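PDB 1M55: Rep protein from Adeno-associated virus - 5, which probably nicks viral origin DNA as the metal-dependent endonuclease domain of an adeno-associated virus rolling-circle replication protein. Local coordinates for residues 35-38 against 39-43; 46-50 against 51-55; 113-116 against 117-121; 148-152 against 153-157. All blocks are in the same frame, centred on the assembly; numbering follows the deposited sequence.

Contact 1: 35-38 against 39-43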
loop_
_atom_site.group_PDB
_atom_site.type_symbol
_atom_site.label_atom_id
_atom_site.label_comp_id
_atom_site.label_asym_id
_atom_site.label_seq_id
_atom_site.Cartn_x
_atom_site.Cartn_y
_atom_site.Cartn_z
ATOM N N TRP A 35 10.819 3.710 13.870
ATOM C CA TRP A 35 10.454 2.377 13.411
ATOM C C TRP A 35 11.574 1.405 13.747
ATOM O O TRP A 35 12.746 1.784 13.756
ATOM C CB TRP A 35 10.221 2.362 11.896
ATOM C CG TRP A 35 8.930 2.983 11.486
ATOM C CD1 TRP A 35 8.671 4.315 11.326
ATOM C CD2 TRP A 35 7.707 2.296 11.196
ATOM N NE1 TRP A 35 7.362 4.498 10.958
ATOM C CE2 TRP A 35 6.746 3.276 10.870
ATOM C CE3 TRP A 35 7.331 0.941 11.177
ATOM C CZ2 TRP A 35 5.429 2.950 10.530
ATOM C CZ3 TRP A 35 6.020 0.615 10.838
ATOM C CH2 TRP A 35 5.086 1.617 10.518
ATOM N N GLU A 36 11.205 0.164 14.037
ATOM C CA GLU A 36 12.172 -0.883 14.347
ATOM C C GLU A 36 11.782 -2.110 13.540
ATOM O O GLU A 36 10.596 -2.351 13.296
ATOM C CB GLU A 36 12.163 -1.230 15.836
ATOM C CG GLU A 36 12.676 -0.120 16.743
ATOM C CD GLU A 36 12.804 -0.550 18.198
ATOM O OE1 GLU A 36 13.591 0.084 18.935
ATOM O OE2 GLU A 36 12.122 -1.517 18.607
ATOM N N LEU A 37 12.777 -2.856 13.088
ATOM C CA LEU A 37 12.526 -4.061 12.317
ATOM C C LEU A 37 12.125 -5.183 13.260
ATOM O O LEU A 37 12.663 -5.286 14.361
ATOM C CB LEU A 37 13.792 -4.482 11.567
ATOM C CG LEU A 37 14.326 -3.570 10.472
ATOM C CD1 LEU A 37 15.725 -4.020 10.091
ATOM C CD2 LEU A 37 13.400 -3.592 9.267
ATOM N N PRO A 38 11.137 -6.002 12.870
ATOM C CA PRO A 38 10.707 -7.117 13.723
ATOM C C PRO A 38 11.869 -8.122 13.760
ATOM O O PRO A 38 12.687 -8.166 12.835
ATOM C CB PRO A 38 9.514 -7.691 12.952
ATOM C CG PRO A 38 8.992 -6.515 12.198
ATOM C CD PRO A 38 10.248 -5.861 11.706
ATOM N N PRO A 39 11.937 -8.967 14.798
ATOM C CA PRO A 39 13.020 -9.952 14.907
ATOM C C PRO A 39 13.177 -10.856 13.682
ATOM O O PRO A 39 14.297 -11.217 13.308
ATOM C CB PRO A 39 12.612 -10.762 16.139
ATOM C CG PRO A 39 11.910 -9.740 16.985
ATOM C CD PRO A 39 11.038 -9.041 15.964
ATOM N N GLU A 40 12.062 -11.201 13.047
ATOM C CA GLU A 40 12.066 -12.083 11.877
ATOM C C GLU A 40 12.397 -11.407 10.542
ATOM O O GLU A 40 12.391 -12.063 9.500
ATOM C CB GLU A 40 10.718 -12.796 11.769
ATOM C CG GLU A 40 10.403 -13.661 12.981
ATOM C CD GLU A 40 9.014 -14.294 12.914
ATOM O OE1 GLU A 40 8.808 -15.206 12.075
ATOM O OE2 GLU A 40 8.133 -13.877 13.702
ATOM N N SER A 41 12.653 -10.104 10.566
ATOM C CA SER A 41 12.982 -9.373 9.346
ATOM C C SER A 41 14.487 -9.369 9.120
ATOM O O SER A 41 15.263 -9.385 10.073
ATOM C CB SER A 41 12.474 -7.934 9.430
ATOM O OG SER A 41 12.799 -7.201 8.264
ATOM N N ASP A 42 14.888 -9.357 7.851
ATOM C CA ASP A 42 16.301 -9.325 7.492
ATOM C C ASP A 42 16.595 -8.098 6.626
ATOM O O ASP A 42 17.598 -8.055 5.908
ATOM C CB ASP A 42 16.713 -10.616 6.769
ATOM C CG ASP A 42 15.972 -10.830 5.449
ATOM O OD1 ASP A 42 15.112 -10.000 5.083
ATOM O OD2 ASP A 42 16.256 -11.844 4.771
ATOM N N LEU A 43 15.696 -7.119 6.678
ATOM C CA LEU A 43 15.854 -5.898 5.904
ATOM C C LEU A 43 16.925 -5.007 6.518
ATOM O O LEU A 43 17.266 -5.145 7.692
ATOM C CB LEU A 43 14.534 -5.114 5.849
ATOM C CG LEU A 43 13.308 -5.724 5.164
ATOM C CD1 LEU A 43 12.130 -4.779 5.321
ATOM C CD2 LEU A 43 13.588 -5.979 3.697
HETATM O O HOH W 1 15.496 -7.744 12.523
#

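Contact 2: 46-50 against 51-55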
loop_
_atom_site.group_PDB
_atom_site.type_symbol
_atom_site.label_atom_id
_atom_site.label_comp_id
_atom_site.label_asym_id
_atom_site.label_seq_id
_atom_site.Cartn_x
_atom_site.Cartn_y
_atom_site.Cartn_z
ATOM N N THR A 46 18.573 1.011 7.454
ATOM C CA THR A 46 19.126 2.271 6.960
ATOM C C THR A 46 18.580 2.648 5.585
ATOM O O THR A 46 18.600 3.821 5.212
ATOM C CB THR A 46 20.671 2.248 6.913
ATOM O OG1 THR A 46 21.116 1.284 5.952
ATOM C CG2 THR A 46 21.235 1.881 8.277
ATOM N N LEU A 47 18.073 1.662 4.844
ATOM C CA LEU A 47 17.517 1.912 3.514
ATOM C C LEU A 47 16.017 2.218 3.539
ATOM O O LEU A 47 15.415 2.494 2.500
ATOM C CB LEU A 47 17.796 0.727 2.584
ATOM C CG LEU A 47 19.274 0.450 2.292
ATOM C CD1 LEU A 47 19.409 -0.779 1.401
ATOM C CD2 LEU A 47 19.904 1.672 1.628
ATOM N N VAL A 48 15.414 2.139 4.721
ATOM C CA VAL A 48 13.990 2.419 4.882
ATOM C C VAL A 48 13.822 3.895 5.250
ATOM O O VAL A 48 14.467 4.386 6.182
ATOM C CB VAL A 48 13.368 1.539 5.990
ATOM C CG1 VAL A 48 11.904 1.904 6.200
ATOM C CG2 VAL A 48 13.501 0.059 5.624
ATOM N N GLU A 49 12.978 4.601 4.506
ATOM C CA GLU A 49 12.725 6.019 4.751
ATOM C C GLU A 49 11.583 6.130 5.760
ATOM O O GLU A 49 10.407 6.110 5.392
ATOM C CB GLU A 49 12.370 6.721 3.438
ATOM C CG GLU A 49 13.436 6.581 2.346
ATOM C CD GLU A 49 14.801 7.105 2.766
ATOM O OE1 GLU A 49 14.871 8.048 3.585
ATOM O OE2 GLU A 49 15.814 6.571 2.269
ATOM N N GLN A 50 11.942 6.288 7.032
ATOM C CA GLN A 50 10.961 6.340 8.111
ATOM C C GLN A 50 9.851 7.396 8.071
ATOM O O GLN A 50 8.692 7.075 8.359
ATOM C CB GLN A 50 11.663 6.301 9.472
ATOM C CG GLN A 50 12.369 4.967 9.734
ATOM C CD GLN A 50 13.032 4.895 11.101
ATOM O OE1 GLN A 50 12.440 5.280 12.114
ATOM N NE2 GLN A 50 14.257 4.382 11.140
ATOM N N PRO A 51 10.167 8.654 7.706
ATOM C CA PRO A 51 9.097 9.659 7.666
ATOM C C PRO A 51 8.002 9.265 6.673
ATOM O O PRO A 51 6.807 9.352 6.977
ATOM C CB PRO A 51 9.832 10.923 7.219
ATOM C CG PRO A 51 11.195 10.733 7.807
ATOM C CD PRO A 51 11.481 9.283 7.480
ATOM N N GLN A 52 8.415 8.798 5.496
ATOM C CA GLN A 52 7.468 8.373 4.471
ATOM C C GLN A 52 6.725 7.113 4.914
ATOM O O GLN A 52 5.524 6.977 4.674
ATOM C CB GLN A 52 8.185 8.137 3.140
ATOM C CG GLN A 52 8.624 9.417 2.425
ATOM C CD GLN A 52 9.945 9.987 2.927
ATOM O OE1 GLN A 52 10.583 9.440 3.826
ATOM N NE2 GLN A 52 10.361 11.095 2.331
ATOM N N LEU A 53 7.434 6.196 5.567
ATOM C CA LEU A 53 6.821 4.964 6.058
ATOM C C LEU A 53 5.744 5.286 7.099
ATOM O O LEU A 53 4.696 4.639 7.147
ATOM C CB LEU A 53 7.883 4.043 6.663
ATOM C CG LEU A 53 7.402 2.753 7.332
ATOM C CD1 LEU A 53 6.560 1.911 6.374
ATOM C CD2 LEU A 53 8.612 1.975 7.829
ATOM N N THR A 54 6.003 6.298 7.920
ATOM C CA THR A 54 5.053 6.712 8.944
ATOM C C THR A 54 3.735 7.145 8.298
ATOM O O THR A 54 2.654 6.741 8.743
ATOM C CB THR A 54 5.655 7.839 9.819
ATOM O OG1 THR A 54 6.796 7.323 10.522
ATOM C CG2 THR A 54 4.635 8.362 10.822
ATOM N N VAL A 55 3.821 7.936 7.234
ATOM C CA VAL A 55 2.618 8.377 6.528
ATOM C C VAL A 55 1.958 7.170 5.860
ATOM O O VAL A 55 0.739 6.992 5.939
ATOM C CB VAL A 55 2.941 9.413 5.420
ATOM C CG1 VAL A 55 1.657 9.863 4.733
ATOM C CG2 VAL A 55 3.653 10.605 6.003
HETATM O O HOH W 2 13.193 10.079 4.606
#

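Contact 3: 113-116 against 117-121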
loop_
_atom_site.group_PDB
_atom_site.type_symbol
_atom_site.label_atom_id
_atom_site.label_comp_id
_atom_site.label_asym_id
_atom_site.label_seq_id
_atom_site.Cartn_x
_atom_site.Cartn_y
_atom_site.Cartn_z
ATOM N N ALA A 113 -11.344 10.607 0.379
ATOM C CA ALA A 113 -11.846 11.722 1.179
ATOM C C ALA A 113 -11.522 11.508 2.664
ATOM O O ALA A 113 -11.150 12.448 3.373
ATOM C CB ALA A 113 -13.346 11.881 0.974
ATOM N N GLN A 114 -11.657 10.268 3.128
ATOM C CA GLN A 114 -11.358 9.937 4.521
ATOM C C GLN A 114 -9.864 10.127 4.801
ATOM O O GLN A 114 -9.481 10.629 5.862
ATOM C CB GLN A 114 -11.794 8.503 4.832
ATOM C CG GLN A 114 -11.397 7.991 6.214
ATOM C CD GLN A 114 -12.177 8.633 7.357
ATOM O OE1 GLN A 114 -12.871 9.635 7.182
ATOM N NE2 GLN A 114 -12.058 8.051 8.540
ATOM N N LEU A 115 -9.018 9.739 3.850
ATOM C CA LEU A 115 -7.575 9.903 4.009
ATOM C C LEU A 115 -7.226 11.386 4.144
ATOM O O LEU A 115 -6.412 11.771 4.985
ATOM C CB LEU A 115 -6.827 9.310 2.811
ATOM C CG LEU A 115 -6.834 7.784 2.694
ATOM C CD1 LEU A 115 -6.209 7.349 1.379
ATOM C CD2 LEU A 115 -6.085 7.183 3.866
ATOM N N VAL A 116 -7.850 12.215 3.315
ATOM C CA VAL A 116 -7.600 13.655 3.341
ATOM C C VAL A 116 -7.921 14.237 4.723
ATOM O O VAL A 116 -7.140 15.016 5.276
ATOM C CB VAL A 116 -8.413 14.376 2.235
ATOM C CG1 VAL A 116 -8.324 15.897 2.386
ATOM C CG2 VAL A 116 -7.894 13.961 0.862
ATOM N N LYS A 117 -9.041 13.821 5.298
ATOM C CA LYS A 117 -9.439 14.314 6.613
ATOM C C LYS A 117 -8.592 13.799 7.775
ATOM O O LYS A 117 -8.118 14.578 8.604
ATOM C CB LYS A 117 -10.913 13.989 6.871
ATOM C CG LYS A 117 -11.865 14.787 5.999
ATOM C CD LYS A 117 -13.317 14.593 6.388
ATOM C CE LYS A 117 -13.807 13.197 6.074
ATOM N NZ LYS A 117 -15.273 13.090 6.314
ATOM N N VAL A 118 -8.397 12.487 7.830
ATOM C CA VAL A 118 -7.650 11.858 8.914
ATOM C C VAL A 118 -6.133 12.003 8.882
ATOM O O VAL A 118 -5.510 12.335 9.895
ATOM C CB VAL A 118 -7.996 10.348 9.010
ATOM C CG1 VAL A 118 -7.162 9.664 10.081
ATOM C CG2 VAL A 118 -9.472 10.175 9.296
ATOM N N VAL A 119 -5.534 11.743 7.729
ATOM C CA VAL A 119 -4.087 11.798 7.624
ATOM C C VAL A 119 -3.536 13.169 7.250
ATOM O O VAL A 119 -2.490 13.583 7.757
ATOM C CB VAL A 119 -3.564 10.746 6.595
ATOM C CG1 VAL A 119 -2.058 10.581 6.717
ATOM C CG2 VAL A 119 -4.265 9.407 6.787
ATOM N N PHE A 120 -4.273 13.901 6.423
ATOM C CA PHE A 120 -3.790 15.187 5.940
ATOM C C PHE A 120 -4.452 16.469 6.417
ATOM O O PHE A 120 -4.334 17.507 5.770
ATOM C CB PHE A 120 -3.684 15.126 4.415
ATOM C CG PHE A 120 -2.871 13.958 3.936
ATOM C CD1 PHE A 120 -3.472 12.903 3.256
ATOM C CD2 PHE A 120 -1.517 13.872 4.249
ATOM C CE1 PHE A 120 -2.729 11.774 2.902
ATOM C CE2 PHE A 120 -0.771 12.755 3.902
ATOM C CZ PHE A 120 -1.377 11.701 3.229
ATOM N N GLN A 121 -5.125 16.401 7.564
ATOM C CA GLN A 121 -5.759 17.574 8.167
ATOM C C GLN A 121 -6.673 18.358 7.228
ATOM O O GLN A 121 -6.771 19.584 7.329
ATOM C CB GLN A 121 -4.669 18.511 8.708
ATOM C CG GLN A 121 -3.640 17.819 9.575
ATOM C CD GLN A 121 -2.449 18.702 9.918
ATOM O OE1 GLN A 121 -2.489 19.924 9.765
ATOM N NE2 GLN A 121 -1.370 18.077 10.369
HETATM O O HOH W 3 -14.964 10.326 5.606
#

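Contact 4: 148-152 against 153-157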
loop_
_atom_site.group_PDB
_atom_site.type_symbol
_atom_site.label_atom_id
_atom_site.label_comp_id
_atom_site.label_asym_id
_atom_site.label_seq_id
_atom_site.Cartn_x
_atom_site.Cartn_y
_atom_site.Cartn_z
ATOM N N GLY A 148 -1.399 -15.160 -7.114
ATOM C CA GLY A 148 -0.149 -15.329 -7.838
ATOM C C GLY A 148 0.563 -14.031 -8.174
ATOM O O GLY A 148 1.788 -14.012 -8.327
ATOM N N TYR A 149 -0.203 -12.952 -8.291
ATOM C CA TYR A 149 0.340 -11.627 -8.587
ATOM C C TYR A 149 1.345 -11.211 -7.502
ATOM O O TYR A 149 2.313 -10.498 -7.776
ATOM C CB TYR A 149 -0.815 -10.624 -8.664
ATOM C CG TYR A 149 -0.438 -9.185 -8.956
ATOM C CD1 TYR A 149 -0.243 -8.747 -10.266
ATOM C CD2 TYR A 149 -0.369 -8.240 -7.927
ATOM C CE1 TYR A 149 0.001 -7.400 -10.551
ATOM C CE2 TYR A 149 -0.126 -6.888 -8.199
ATOM C CZ TYR A 149 0.055 -6.478 -9.514
ATOM O OH TYR A 149 0.276 -5.147 -9.800
ATOM N N ILE A 150 1.135 -11.684 -6.275
ATOM C CA ILE A 150 2.030 -11.344 -5.175
ATOM C C ILE A 150 3.449 -11.897 -5.385
ATOM O O ILE A 150 4.398 -11.113 -5.488
ATOM C CB ILE A 150 1.418 -11.748 -3.801
ATOM C CG1 ILE A 150 0.144 -10.928 -3.557
ATOM C CG2 ILE A 150 2.425 -11.539 -2.679
ATOM C CD1 ILE A 150 -0.713 -11.416 -2.401
ATOM N N PRO A 151 3.618 -13.234 -5.482
ATOM C CA PRO A 151 4.978 -13.755 -5.687
ATOM C C PRO A 151 5.571 -13.415 -7.061
ATOM O O PRO A 151 6.790 -13.298 -7.211
ATOM C CB PRO A 151 4.804 -15.269 -5.507
ATOM C CG PRO A 151 3.389 -15.506 -5.937
ATOM C CD PRO A 151 2.662 -14.342 -5.293
ATOM N N ALA A 152 4.706 -13.231 -8.053
ATOM C CA ALA A 152 5.158 -12.919 -9.404
ATOM C C ALA A 152 5.667 -11.499 -9.593
ATOM O O ALA A 152 6.695 -11.279 -10.239
ATOM C CB ALA A 152 4.037 -13.175 -10.391
ATOM N N TYR A 153 4.982 -10.544 -8.973
ATOM C CA TYR A 153 5.305 -9.140 -9.162
ATOM C C TYR A 153 5.765 -8.334 -7.955
ATOM O O TYR A 153 6.688 -7.528 -8.067
ATOM C CB TYR A 153 4.079 -8.481 -9.788
ATOM C CG TYR A 153 4.252 -7.068 -10.275
ATOM C CD1 TYR A 153 5.147 -6.763 -11.304
ATOM C CD2 TYR A 153 3.439 -6.049 -9.782
ATOM C CE1 TYR A 153 5.210 -5.483 -11.836
ATOM C CE2 TYR A 153 3.494 -4.770 -10.306
ATOM C CZ TYR A 153 4.376 -4.494 -11.336
ATOM O OH TYR A 153 4.382 -3.239 -11.889
ATOM N N LEU A 154 5.128 -8.535 -6.806
ATOM C CA LEU A 154 5.488 -7.770 -5.614
ATOM C C LEU A 154 6.651 -8.326 -4.802
ATOM O O LEU A 154 7.560 -7.580 -4.433
ATOM C CB LEU A 154 4.265 -7.576 -4.719
ATOM C CG LEU A 154 3.081 -6.868 -5.383
ATOM C CD1 LEU A 154 1.958 -6.718 -4.366
ATOM C CD2 LEU A 154 3.500 -5.504 -5.921
ATOM N N LEU A 155 6.642 -9.629 -4.535
ATOM C CA LEU A 155 7.716 -10.239 -3.749
ATOM C C LEU A 155 9.145 -10.065 -4.290
ATOM O O LEU A 155 10.086 -9.977 -3.503
ATOM C CB LEU A 155 7.434 -11.722 -3.470
ATOM C CG LEU A 155 6.192 -12.063 -2.636
ATOM C CD1 LEU A 155 6.272 -13.518 -2.190
ATOM C CD2 LEU A 155 6.088 -11.147 -1.417
ATOM N N PRO A 156 9.332 -10.026 -5.629
ATOM C CA PRO A 156 10.676 -9.857 -6.202
ATOM C C PRO A 156 11.381 -8.529 -5.895
ATOM O O PRO A 156 12.601 -8.432 -6.050
ATOM C CB PRO A 156 10.422 -9.977 -7.705
ATOM C CG PRO A 156 9.247 -10.874 -7.791
ATOM C CD PRO A 156 8.361 -10.339 -6.697
ATOM N N LYS A 157 10.629 -7.494 -5.523
ATOM C CA LYS A 157 11.240 -6.198 -5.236
ATOM C C LYS A 157 12.257 -6.286 -4.100
ATOM O O LYS A 157 12.027 -6.974 -3.105
ATOM C CB LYS A 157 10.179 -5.143 -4.900
ATOM C CG LYS A 157 9.571 -4.436 -6.109
ATOM C CD LYS A 157 8.538 -5.281 -6.816
ATOM C CE LYS A 157 8.044 -4.603 -8.089
ATOM N NZ LYS A 157 7.426 -3.279 -7.832
#

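Contact 1: 35-38 against 39-43
The forked end of L37 lies against S41 and L43, two residues that the chain brings back beside it after a turn that P38 opens and P39 and E40 round. CG of L37 stands beside its own backbone N and anti to the carbonyl carbon (chi1 -66°). CD1 comes within 3.1 Å of L43 O, a close methyl-to-carbonyl approach, while CD2 packs on L43 CB at 3.9 Å and passes S41 OG. The leucine side chains cross at about a right angle, and L37 meets L43 at its CB and backbone carbonyl.

The reversal is a type I beta turn from P38 to S41. S41 N donates to P38 O at 3.0 Å, reaching it from above the carbonyl plane, 53° out of it. S41 CB also lies 3.8 Å from CD of the P38 ring. Water 1 gives one hydrogen bond to P38 O and another to S41 O, tying the turn together a second time.

S41 OG sits anti to its backbone N (chi1 179°) and accepts a weak bond from L43 N at 3.3 Å, the geometry of an ST turn. The same hydroxyl bonds to L177 O. Next to it, the carboxylate oxygens of D42 take the backbone N atoms of L179 and E180 at the start of helix 179-191. In a loop with no regular secondary structure, shape is probably held by proline restraint, one direct turn bond, a bridging water and a serine hydroxyl that joins two loops.

Contact 2: 46-50 against 51-55
At the entry to helix 50-71 the backbone settles into alpha-helical spacing, with L53 N donating to E49 O at 3.0 Å and T54 N to Q50 O at 2.8 Å. E49 occupies the N-cap, and P51, which has no N-H to offer, falls in the first turn, where none is needed.

Q50 O is gripped twice by T54. Its OG1 donates at 2.9 Å from above the carbonyl plane, and the backbone N approaches from the opposite face. OG1 of T54 stands beside its own backbone N (chi1 -64°), which turns the hydroxyl back along the helix; it also bonds to W35 NE1. The Q50 side chain leads away in an extended line, and its OE1 binds W35 N.

E49 and Q52 meet on another side of the turn. Q52 bends at chi2 (83°) and brings OE1 to 3.3 Å from E49 CB. Water 2 then donates to both E49 OE1 and Q52 OE1, each at 2.8 Å, so one water satisfies two acceptors that cannot bond to each other. On the buried side, V48 CG1 touches L53 CD2 at 3.7 Å, and both residues pack on W164 of strand 162-167.

The whole is a helix N-terminus with an N-cap residue and a first-turn proline, a start that fastens helix 50-71 to the sheet of the Rep nuclease domain.

Contact 3: 113-116 against 117-121
At the C-terminal end of helix 101-118, Q114, K117 and V118 lie on the more exposed side, and L115, V119 and F120 on the buried one. Q114 and K117 cross at about a right angle. The glutamine has CG anti to the backbone N and then bends at chi2 (71°), laying its amide over V118, where NE2 lies 3.4 Å from CG2. V62 of helix 50-71 touches both Q114 and V118.

On the buried side L115 and V119 run side by side in the same direction, with CD2 and CG2 4.1 Å apart. The F120 ring follows: V119 CG1 sits 3.7 Å above one ring face, toward the rim, and V116 CA lies at the ring edge. F26 of helix 24-32 also packs on this ring.

The backbone bonds change as the helix runs out. V118 N to Q114 O is nearly straight (173°), whereas L115 O receives V119 N at 2.9 Å and, weakly, F120 N as well. Q121 then takes a positive phi of 52° and the chain departs. Outside, water 3 links the crossed pair, donating to Q114 OE1 at 2.7 Å and accepting from K117 NZ at 2.9 Å.

Contact 4: 148-152 against 153-157
L155 nestles against I150 and P151 across one turn of helix 149-154. Its CG lies 3.8 Å from I150 CG2, where the two side chains meet at a slant, and CD1 is 4.0 Å from P151 CB. This spacing follows from a widened, pi-type turn: L155 N donates to I150 O at 2.9 Å in a nearly straight bond (174°), while L154 N makes only a weak one to the same oxygen. The P156 ring packs against the same turn, its CD 3.4 Å from P151 O.

Further out, Y149 and Y153 point the same way, each with CG anti to its backbone N. Their rings are inclined at 45°, with centroids 5.2 Å apart, and Y153 CB lies over one face of the Y149 ring, toward its rim. Y149 OH comes 3.3 Å from Y153 CE2 and hydrogen-bonds to E6. A bound zinc ion lies about 6 Å from the Y153 side chain, and K157 forms a salt bridge with E82, which places this segment beside the zinc site of E82, H89 and H91.

I150 and L154 rest on F78 and L93 of strands 77-83 and 88-95, while P151 and L155 face F189 and L185 of helix 179-191, wedging the short helix between sheet and C-terminal helix.

How the contacts relate
All four contacts join consecutive residues and follow one another in series, so none nests in or crosses another. Contact 1 shapes the loop after helix 24-32, and contact 2 ends that loop by opening helix 50-71. The two touch through W35, which reaches Q50, L53 and T54. Contact 3 closes helix 101-118 and meets contact 2 where V55 CG1 packs on F120 and V119, linking the two helices. Contact 4 stands apart, across the chain's centre from contact 3, with nearest atoms about 17 Å away. Contacts 1 and 4 do not touch, yet both engage helix 179-191, contact 1 at its start and contact 4 along its side.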